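Local coordinates for protein DNA polymerase III subunit beta (Deinococcus radiodurans, PDB 4TRT) that probably encircles DNA as a ring-shaped head-to-tail homodimer and tethers DNA polymerases to it, making their synthesis processive, at residues A136-R141 with E198-L203. Numbering follows the deposited sequence.
Sequences AFSSVR and ELIRVL
Phe137 and Ile200 bring helices 130-140 and 193-202 together in the central domain, their short segments running in roughly opposite directions (139° between them) with axes 10.1 Å apart. Phe137 can be followed outward from its root. Its CB lies against the ethyl branch of Ile200, 3.8 Å from Ile200 CG1 and almost as near to the terminal methyl CD1. With CG anti to the carbonyl carbon (chi1 -80°), the ring turns off toward two leucines. Phe137 CD2 has Leu203 CD1 4.2 Å away, near the ring plane at the edge, and Phe137 CE2 meets Leu199 CD1 at 3.9 Å from an oblique direction. Val167 of strand 164-170 also touches this phenylalanine, while Leu199 rests on Met226 of strand 224-229, placing the two helices against different sheets. On the more open flank, Ser138 OG sits 3.5 Å from Ile200 CD1 but is hydrogen-bonded to Ser134 O in its own helix. An alanine in place of Ile200 would probably open a gap opposite Phe137 CB and Ser138 OG. No hydrogen bond crosses the interface: the segments meet through apolar packing, a modest 224 Å² of buried surface, and the serine hydroxyl finds a partner in its own helix.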
# COMPACT_ATOMS: atom_id res chain seq x y z
N ALA A 136 24.79 6.89 1.51
CA ALA A 136 25.74 5.95 2.11
C ALA A 136 25.05 5.10 3.18
O ALA A 136 25.14 3.87 3.16
CB ALA A 136 26.96 6.66 2.68
N PHE A 137 24.34 5.75 4.10
CA PHE A 137 23.53 5.03 5.10
C PHE A 137 22.59 4.01 4.48
O PHE A 137 22.53 2.86 4.93
CB PHE A 137 22.67 6.00 5.93
CG PHE A 137 23.40 6.69 7.06
CD1 PHE A 137 24.50 6.12 7.69
CD2 PHE A 137 22.92 7.91 7.53
CE1 PHE A 137 25.13 6.79 8.74
CE2 PHE A 137 23.54 8.56 8.58
CZ PHE A 137 24.65 8.01 9.17
N SER A 138 21.87 4.42 3.45
CA SER A 138 20.87 3.56 2.79
C SER A 138 21.51 2.37 2.09
O SER A 138 20.87 1.34 1.92
CB SER A 138 20.07 4.35 1.76
OG SER A 138 19.22 5.28 2.39
N SER A 139 22.77 2.53 1.67
CA SER A 139 23.50 1.48 0.98
C SER A 139 23.99 0.38 1.92
O SER A 139 24.19 -0.75 1.46
CB SER A 139 24.69 2.06 0.22
OG SER A 139 24.22 2.95 -0.77
N VAL A 140 24.24 0.71 3.20
CA VAL A 140 24.84 -0.27 4.14
C VAL A 140 23.94 -0.75 5.26
O VAL A 140 24.23 -1.77 5.87
CB VAL A 140 26.17 0.23 4.72
CG1 VAL A 140 27.08 0.69 3.58
CG2 VAL A 140 25.92 1.31 5.79
N ARG A 141 22.82 -0.07 5.49
CA ARG A 141 21.95 -0.27 6.66
C ARG A 141 21.45 -1.72 6.82
O ARG A 141 21.38 -2.23 7.93
CB ARG A 141 20.75 0.70 6.55
CG ARG A 141 19.45 0.27 7.21
CD ARG A 141 19.60 0.47 8.69
NE ARG A 141 18.44 0.10 9.50
CZ ARG A 141 18.32 -1.04 10.18
NH1 ARG A 141 19.24 -2.00 10.10
NH2 ARG A 141 17.25 -1.22 10.93
N GLU A 198 15.93 6.85 11.04
CA GLU A 198 15.34 8.16 11.27
C GLU A 198 16.14 9.23 10.55
O GLU A 198 15.56 10.16 10.01
CB GLU A 198 15.26 8.49 12.77
CG GLU A 198 14.45 7.50 13.60
CD GLU A 198 13.02 7.31 13.12
OE1 GLU A 198 12.46 8.19 12.42
OE2 GLU A 198 12.45 6.25 13.44
N LEU A 199 17.47 9.09 10.56
CA LEU A 199 18.35 10.05 9.91
C LEU A 199 18.09 10.08 8.41
O LEU A 199 17.98 11.14 7.82
CB LEU A 199 19.82 9.76 10.20
CG LEU A 199 20.40 10.34 11.49
CD1 LEU A 199 21.78 9.77 11.79
CD2 LEU A 199 20.43 11.86 11.40
N ILE A 200 17.96 8.90 7.81
CA ILE A 200 17.65 8.78 6.40
C ILE A 200 16.37 9.55 6.05
O ILE A 200 16.29 10.19 5.01
CB ILE A 200 17.54 7.30 5.96
CG1 ILE A 200 18.91 6.65 5.99
CG2 ILE A 200 16.94 7.17 4.55
CD1 ILE A 200 18.85 5.14 5.89
N ARG A 201 15.37 9.50 6.92
CA ARG A 201 14.11 10.17 6.65
C ARG A 201 14.19 11.70 6.70
O ARG A 201 13.37 12.36 6.09
CB ARG A 201 13.04 9.65 7.60
CG ARG A 201 12.67 8.21 7.26
CD ARG A 201 11.82 7.53 8.31
NE ARG A 201 11.60 6.13 7.97
CZ ARG A 201 10.66 5.71 7.13
NH1 ARG A 201 9.84 6.58 6.57
NH2 ARG A 201 10.53 4.41 6.86
N VAL A 202 15.20 12.25 7.39
CA VAL A 202 15.32 13.73 7.50
C VAL A 202 16.46 14.37 6.70
O VAL A 202 16.42 15.57 6.43
CB VAL A 202 15.41 14.21 8.97
CG1 VAL A 202 14.21 13.73 9.79
CG2 VAL A 202 16.70 13.79 9.62
N LEU A 203 17.49 13.61 6.36
CA LEU A 203 18.63 14.19 5.65
C LEU A 203 18.23 14.58 4.22
O LEU A 203 17.52 13.85 3.56
CB LEU A 203 19.80 13.21 5.60
CG LEU A 203 20.56 13.01 6.92
CD1 LEU A 203 21.39 11.73 6.88
CD2 LEU A 203 21.43 14.23 7.21